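Local coordinates for protein putative short-chain dehydrogenase/reductase (Burkholderia xenovorans, PDB 5IZ4) that is a putative short-chain dehydrogenase/reductase that binds ADP in its nucleotide pocket and may act as an NADPH-dependent 3-oxoacyl-[acyl-carrier-protein] reductase, at residues Phe46-Ser49 and Thr50-Ala53; Ile130-Tyr133 and Gln134-Ala138. One frame throughout, in Å; residues are numbered along the deposited sequence.

How the contacts relate
Contacts 1 and 2 lie in series along one Rossmann-type chain. Contact 1 is the turn from strand 40-45 into helix 51-63, at the surface. Contact 2 is a buried part of helix 118-146, where it meets a second subunit. Their centres are 20 Å apart, and their nearest atoms about 10 Å apart. The bound ADP relates them. The ring of Phe46 in contact 1 lies with one face against its adenine, and Thr50 belongs to the same pocket. Contact 2 does not line the pocket but lies close to it: between nearest atoms, Gly131 is about 7 Å from the ADP and about 4 Å from the side chain of Val75, whose backbone N binds the nucleotide.

Contact 1 (Phe46-Ser49 and Thr50-Ala53); sequences FDDS and TRDA. With ADP (adenosine-5'-diphosphate), chain B.
Thr50 turns its hydroxyl back to the start of the loop, where Asp47 N donates to OG1 over 3.2 Å. OG1 sits between the backbone N and the carbonyl carbon (chi1 62°), which points it back at Asp47 N. It is also hydrogen-bonded to Asn45 OD1. The return bond runs from Thr50 N to Asp47 O. This donor stands well above the carbonyl plane.

The Asp47 side chain crosses that of Thr50 at about a right angle. Its OD1 takes the Ser49 hydroxyl, OG, at 2.6 Å on the syn lone pair, and a weak bond from Ser49 N.

Asp48 and Arg51 lie side by side and point the same way. Arg51 NH2 meets Asp48 OD1 at 2.7 Å in a nearly straight salt bridge. The carboxylate oxygen lies in the guanidinium plane, but the two planes are 69° apart. NH2 also forms a salt bridge with Asp72.

The Phe46 ring lays one face on the adenine of ADP, with CE1 3.4 Å from ADP C6. Asp47 OD2 lies over the opposite face, toward the rim. Thr50 CG2 approaches the ribose O2'.

Two waters bridge Asp48 O to Asp52 N and Ser49 O to Ala53 N. The loop joins strand 40-45, second in the Rossmann fold, to helix 51-63; in SDR enzymes it borders the adenosine half of the nucleotide. Asp72 ends the neighbouring parallel strand 68-72.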
ATOM      1  N   PHE A  46     -30.888   3.870  14.553  1.00 23.06           N
ATOM      2  CA  PHE A  46     -30.604   2.568  15.168  1.00 24.93           C
ATOM      3  C   PHE A  46     -31.825   2.040  15.927  1.00 24.97           C
ATOM      4  O   PHE A  46     -32.492   1.103  15.475  1.00 31.09           O
ATOM      5  CB  PHE A  46     -29.372   2.672  16.077  1.00 24.75           C
ATOM      6  CG  PHE A  46     -28.950   1.360  16.713  1.00 26.12           C
ATOM      7  CD1 PHE A  46     -29.356   0.139  16.186  1.00 24.80           C
ATOM      8  CD2 PHE A  46     -28.159   1.356  17.857  1.00 27.00           C
ATOM      9  CE1 PHE A  46     -28.973  -1.061  16.787  1.00 26.06           C
ATOM     10  CE2 PHE A  46     -27.779   0.165  18.457  1.00 31.61           C
ATOM     11  CZ  PHE A  46     -28.186  -1.042  17.924  1.00 28.37           C
ATOM     12  N   ASP A  47     -32.131   2.619  17.089  1.00 27.16           N
ATOM     13  CA  ASP A  47     -33.208   2.086  17.932  1.00 26.95           C
ATOM     14  C   ASP A  47     -33.823   3.224  18.745  1.00 27.44           C
ATOM     15  O   ASP A  47     -33.617   4.401  18.449  1.00 29.05           O
ATOM     16  CB  ASP A  47     -32.678   0.942  18.812  1.00 36.03           C
ATOM     17  CG  ASP A  47     -31.545   1.371  19.731  1.00 38.68           C
ATOM     18  OD1 ASP A  47     -31.390   2.580  20.001  1.00 37.67           O
ATOM     19  OD2 ASP A  47     -30.809   0.484  20.211  1.00 40.91           O
ATOM     20  N   ASP A  48     -34.591   2.876  19.788  1.00 29.52           N
ATOM     21  CA  ASP A  48     -35.254   3.929  20.549  1.00 34.79           C
ATOM     22  C   ASP A  48     -34.257   4.871  21.213  1.00 35.09           C
ATOM     23  O   ASP A  48     -34.547   6.063  21.376  1.00 35.71           O
ATOM     24  CB  ASP A  48     -36.185   3.327  21.605  1.00 38.63           C
ATOM     25  CG  ASP A  48     -37.380   2.619  20.994  1.00 51.86           C
ATOM     26  OD1 ASP A  48     -37.620   2.790  19.779  1.00 50.59           O
ATOM     27  OD2 ASP A  48     -38.083   1.898  21.735  1.00 55.96           O
ATOM     28  N   SER A  49     -33.076   4.371  21.590  1.00 40.07           N
ATOM     29  CA  SER A  49     -32.109   5.212  22.287  1.00 41.38           C
ATOM     30  C   SER A  49     -31.532   6.308  21.397  1.00 31.85           C
ATOM     31  O   SER A  49     -31.082   7.333  21.918  1.00 34.13           O
ATOM     32  CB  SER A  49     -30.979   4.354  22.862  1.00 39.02           C
ATOM     33  OG  SER A  49     -30.076   3.935  21.854  1.00 42.39           O
ATOM     34  N   THR A  50     -31.544   6.129  20.075  1.00 28.48           N
ATOM     35  CA  THR A  50     -31.003   7.122  19.153  1.00 30.91           C
ATOM     36  C   THR A  50     -32.080   7.918  18.421  1.00 32.06           C
ATOM     37  O   THR A  50     -31.748   8.822  17.646  1.00 30.48           O
ATOM     38  CB  THR A  50     -30.077   6.447  18.132  1.00 29.45           C
ATOM     39  OG1 THR A  50     -30.818   5.501  17.350  1.00 27.13           O
ATOM     40  CG2 THR A  50     -28.939   5.719  18.838  1.00 36.21           C
ATOM     41  N   ARG A  51     -33.359   7.643  18.685  1.00 30.78           N
ATOM     42  CA  ARG A  51     -34.420   8.188  17.843  1.00 30.08           C
ATOM     43  C   ARG A  51     -34.538   9.702  17.974  1.00 29.87           C
ATOM     44  O   ARG A  51     -34.799  10.391  16.982  1.00 30.58           O
ATOM     45  CB  ARG A  51     -35.749   7.518  18.188  1.00 31.82           C
ATOM     46  CG  ARG A  51     -36.923   7.999  17.362  1.00 30.62           C
ATOM     47  CD  ARG A  51     -38.171   7.202  17.725  1.00 40.25           C
ATOM     48  NE  ARG A  51     -37.851   5.789  17.934  1.00 44.28           N
ATOM     49  CZ  ARG A  51     -37.555   4.934  16.956  1.00 40.18           C
ATOM     50  NH1 ARG A  51     -37.534   5.345  15.691  1.00 46.31           N
ATOM     51  NH2 ARG A  51     -37.269   3.670  17.249  1.00 41.24           N
ATOM     52  N   ASP A  52     -34.374  10.242  19.187  1.00 31.14           N
ATOM     53  CA  ASP A  52     -34.475  11.690  19.352  1.00 31.13           C
ATOM     54  C   ASP A  52     -33.411  12.406  18.537  1.00 31.35           C
ATOM     55  O   ASP A  52     -33.696  13.419  17.884  1.00 33.31           O
ATOM     56  CB  ASP A  52     -34.354  12.072  20.823  1.00 33.79           C
ATOM     57  CG  ASP A  52     -35.659  11.923  21.570  1.00 44.00           C
ATOM     58  OD1 ASP A  52     -36.642  11.428  20.970  1.00 44.65           O
ATOM     59  OD2 ASP A  52     -35.699  12.291  22.762  1.00 49.98           O
ATOM     60  N   ALA A  53     -32.180  11.890  18.560  1.00 29.99           N
ATOM     61  CA  ALA A  53     -31.125  12.474  17.736  1.00 26.20           C
ATOM     62  C   ALA A  53     -31.477  12.385  16.256  1.00 28.69           C
ATOM     63  O   ALA A  53     -31.284  13.349  15.502  1.00 24.91           O
ATOM     64  CB  ALA A  53     -29.792  11.777  18.015  1.00 29.67           C
TER
HETATM   65  PB  ADP B 300     -18.983   8.267  13.960  1.00 75.41           P
HETATM   66  O1B ADP B 300     -19.283   6.887  13.271  1.00 78.40           O
HETATM   67  O2B ADP B 300     -19.839   9.478  13.488  1.00 71.57           O
HETATM   68  O3B ADP B 300     -17.486   8.598  14.259  1.00 84.00           O
HETATM   69  PA  ADP B 300     -21.170   7.474  15.923  1.00 60.68           P
HETATM   70  O1A ADP B 300     -21.147   6.314  17.071  1.00 54.81           O
HETATM   71  O2A ADP B 300     -22.100   8.656  16.340  1.00 64.01           O
HETATM   72  O3A ADP B 300     -19.654   7.789  15.584  1.00 75.39           O
HETATM   73  O5' ADP B 300     -21.886   6.586  14.724  1.00 56.09           O
HETATM   74  C5' ADP B 300     -22.255   5.209  14.902  1.00 32.72           C
HETATM   75  C4' ADP B 300     -23.751   5.161  14.580  1.00 31.35           C
HETATM   76  O4' ADP B 300     -24.157   3.777  14.236  1.00 23.89           O
HETATM   77  C3' ADP B 300     -24.664   5.587  15.757  1.00 28.52           C
HETATM   78  O3' ADP B 300     -25.812   6.251  15.311  1.00 36.78           O
HETATM   79  C2' ADP B 300     -25.053   4.191  16.318  1.00 31.17           C
HETATM   80  O2' ADP B 300     -26.272   4.371  17.040  1.00 38.43           O
HETATM   81  C1' ADP B 300     -25.272   3.420  15.029  1.00 22.00           C
HETATM   82  N9  ADP B 300     -25.282   1.962  15.265  1.00 22.36           N
HETATM   83  C8  ADP B 300     -24.567   1.206  16.208  1.00 21.72           C
HETATM   84  N7  ADP B 300     -24.863  -0.068  16.104  1.00 21.69           N
HETATM   85  C5  ADP B 300     -25.788  -0.162  15.083  1.00 22.64           C
HETATM   86  C6  ADP B 300     -26.458  -1.238  14.529  1.00 18.53           C
HETATM   87  N6  ADP B 300     -26.247  -2.492  14.999  1.00 22.84           N
HETATM   88  N1  ADP B 300     -27.317  -1.023  13.526  1.00 18.56           N
HETATM   89  C2  ADP B 300     -27.512   0.234  13.091  1.00 18.47           C
HETATM   90  N3  ADP B 300     -26.919   1.314  13.565  1.00 23.66           N
HETATM   91  C4  ADP B 300     -26.052   1.090  14.563  1.00 23.10           C
HETATM   92  O   HOH W   1     -34.020   8.610  21.678  1.00 30.66           O
HETATM   93  O   HOH W   2     -31.330  10.089  20.956  1.00 32.35           O

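Contact 2 (Ile130-Tyr133 and Gln134-Ala138); sequences IGLY and QMTRA
The Tyr133 ring and the Arg137 guanidinium meet with their planes 69° apart. Tyr133 CE1 lies over one face of the guanidinium, toward its rim, 3.7 Å from Arg137 NH1. Relative to the ring, NH1 lies at the edge and in plane, so this is not a stack of charge over the aromatic face. Arg137 CB sits over one face of the ring, also toward the rim. The Arg137 chain reaches this place by bending at chi3 (63°). Its charged end has stronger partners elsewhere. NH1 is hydrogen-bonded to the carbonyls of Ile116 and Phe113 of the second subunit, and NH2 forms a salt bridge with Asp78. The Tyr133 ring also meets Phe121 of that subunit.

Ile130 and Gln134 lie side by side, pointing the same way. Ile130 CG2 touches the amide carbon CD of Gln134 at 3.7 Å. Gln134 extends beyond CG, and its NE2 is hydrogen-bonded to Gly76 O.

The partners in each pair are four residues, about one turn, apart on the long helix 118-146 of the Rossmann-type SDR fold. The backbone bonds, N-H of i+4 to C=O of i, are regular: Gln134 N to Ile130 O is 2.8 Å and Arg137 N to Tyr133 O is 2.8 Å.

Leu132 O accepts twice. Thr136 N reaches it at 3.1 Å and Thr136 OG1 at 2.9 Å, from opposite faces of the carbonyl plane. OG1 can fold back because it stands anti to its own carbonyl carbon (chi1 -58°). The hydroxyl donates within the helix, and Asn100 ND2 adds a weak bond to it. Leu132 and Thr136 pack on helix 171-191 and strand 153-158, while Met135 faces Cys81 of helix 78-92 and Leu98 of strand 97-100.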
ATOM      1  N   ILE A 130     -20.387  -7.402   8.758  1.00 14.87           N
ATOM      2  CA  ILE A 130     -21.558  -8.137   8.294  1.00 17.81           C
ATOM      3  C   ILE A 130     -22.706  -7.173   8.028  1.00 19.09           C
ATOM      4  O   ILE A 130     -23.358  -7.234   6.980  1.00 18.51           O
ATOM      5  CB  ILE A 130     -21.959  -9.221   9.310  1.00 14.08           C
ATOM      6  CG1 ILE A 130     -20.828 -10.252   9.424  1.00 17.51           C
ATOM      7  CG2 ILE A 130     -23.277  -9.863   8.871  1.00 16.29           C
ATOM      8  CD1 ILE A 130     -21.033 -11.324  10.470  1.00 19.06           C
ATOM      9  N   GLY A 131     -22.962  -6.260   8.974  1.00 18.16           N
ATOM     10  CA  GLY A 131     -24.061  -5.324   8.801  1.00 19.30           C
ATOM     11  C   GLY A 131     -23.860  -4.419   7.601  1.00 18.03           C
ATOM     12  O   GLY A 131     -24.808  -4.119   6.866  1.00 19.15           O
ATOM     13  N   LEU A 132     -22.620  -3.990   7.378  1.00 17.46           N
ATOM     14  CA  LEU A 132     -22.317  -3.153   6.226  1.00 16.69           C
ATOM     15  C   LEU A 132     -22.546  -3.916   4.928  1.00 18.03           C
ATOM     16  O   LEU A 132     -23.148  -3.387   3.985  1.00 18.39           O
ATOM     17  CB  LEU A 132     -20.882  -2.652   6.344  1.00 16.36           C
ATOM     18  CG  LEU A 132     -20.324  -1.723   5.258  1.00 15.79           C
ATOM     19  CD1 LEU A 132     -19.309  -0.749   5.863  1.00 16.27           C
ATOM     20  CD2 LEU A 132     -19.692  -2.541   4.145  1.00 16.21           C
ATOM     21  N   TYR A 133     -22.097  -5.172   4.871  1.00 15.22           N
ATOM     22  CA  TYR A 133     -22.366  -6.008   3.706  1.00 13.36           C
ATOM     23  C   TYR A 133     -23.866  -6.218   3.495  1.00 17.66           C
ATOM     24  O   TYR A 133     -24.363  -6.144   2.362  1.00 17.37           O
ATOM     25  CB  TYR A 133     -21.667  -7.357   3.856  1.00 16.90           C
ATOM     26  CG  TYR A 133     -22.021  -8.308   2.740  1.00 17.71           C
ATOM     27  CD1 TYR A 133     -23.038  -9.248   2.894  1.00 17.50           C
ATOM     28  CD2 TYR A 133     -21.354  -8.251   1.518  1.00 19.13           C
ATOM     29  CE1 TYR A 133     -23.381 -10.113   1.869  1.00 18.55           C
ATOM     30  CE2 TYR A 133     -21.679  -9.109   0.483  1.00 19.88           C
ATOM     31  CZ  TYR A 133     -22.702 -10.039   0.666  1.00 18.34           C
ATOM     32  OH  TYR A 133     -23.030 -10.887  -0.361  1.00 18.65           O
ATOM     33  N   GLN A 134     -24.598  -6.522   4.569  1.00 17.80           N
ATOM     34  CA  GLN A 134     -26.017  -6.831   4.420  1.00 18.52           C
ATOM     35  C   GLN A 134     -26.798  -5.619   3.924  1.00 18.51           C
ATOM     36  O   GLN A 134     -27.715  -5.756   3.104  1.00 19.54           O
ATOM     37  CB  GLN A 134     -26.583  -7.356   5.744  1.00 16.28           C
ATOM     38  CG  GLN A 134     -26.082  -8.775   6.060  1.00 15.37           C
ATOM     39  CD  GLN A 134     -26.650  -9.367   7.352  1.00 18.41           C
ATOM     40  OE1 GLN A 134     -26.763 -10.586   7.477  1.00 19.24           O
ATOM     41  NE2 GLN A 134     -26.976  -8.510   8.325  1.00 20.04           N
ATOM     42  N   MET A 135     -26.437  -4.426   4.395  1.00 17.03           N
ATOM     43  CA  MET A 135     -27.102  -3.213   3.928  1.00 17.70           C
ATOM     44  C   MET A 135     -26.797  -2.971   2.456  1.00 19.37           C
ATOM     45  O   MET A 135     -27.696  -2.670   1.660  1.00 18.07           O
ATOM     46  CB  MET A 135     -26.656  -2.018   4.774  1.00 18.02           C
ATOM     47  CG  MET A 135     -27.532  -0.799   4.608  1.00 21.76           C
ATOM     48  SD  MET A 135     -29.208  -1.115   5.222  1.00 22.95           S
ATOM     49  CE  MET A 135     -30.106   0.092   4.249  1.00 25.48           C
ATOM     50  N   THR A 136     -25.525  -3.110   2.080  1.00 17.79           N
ATOM     51  CA  THR A 136     -25.127  -2.921   0.692  1.00 16.38           C
ATOM     52  C   THR A 136     -25.841  -3.912  -0.216  1.00 17.26           C
ATOM     53  O   THR A 136     -26.421  -3.525  -1.237  1.00 17.60           O
ATOM     54  CB  THR A 136     -23.614  -3.065   0.556  1.00 16.90           C
ATOM     55  OG1 THR A 136     -22.950  -2.109   1.399  1.00 18.53           O
ATOM     56  CG2 THR A 136     -23.205  -2.811  -0.879  1.00 16.98           C
ATOM     57  N   ARG A 137     -25.825  -5.198   0.159  1.00 16.71           N
ATOM     58  CA  ARG A 137     -26.514  -6.223  -0.621  1.00 16.15           C
ATOM     59  C   ARG A 137     -27.991  -5.899  -0.793  1.00 20.47           C
ATOM     60  O   ARG A 137     -28.548  -6.080  -1.885  1.00 18.42           O
ATOM     61  CB  ARG A 137     -26.359  -7.597   0.039  1.00 16.82           C
ATOM     62  CG  ARG A 137     -27.201  -8.688  -0.640  1.00 21.28           C
ATOM     63  CD  ARG A 137     -26.960 -10.097  -0.056  1.00 22.82           C
ATOM     64  NE  ARG A 137     -27.348 -10.201   1.355  1.00 19.72           N
ATOM     65  CZ  ARG A 137     -27.049 -11.230   2.138  1.00 21.29           C
ATOM     66  NH1 ARG A 137     -26.369 -12.264   1.653  1.00 18.83           N
ATOM     67  NH2 ARG A 137     -27.443 -11.233   3.412  1.00 22.03           N
ATOM     68  N   ALA A 138     -28.653  -5.443   0.280  1.00 16.63           N
ATOM     69  CA  ALA A 138     -30.080  -5.150   0.186  1.00 19.68           C
ATOM     70  C   ALA A 138     -30.361  -4.022  -0.801  1.00 20.51           C
ATOM     71  O   ALA A 138     -31.384  -4.049  -1.498  1.00 19.14           O
ATOM     72  CB  ALA A 138     -30.642  -4.799   1.568  1.00 20.37           C
TER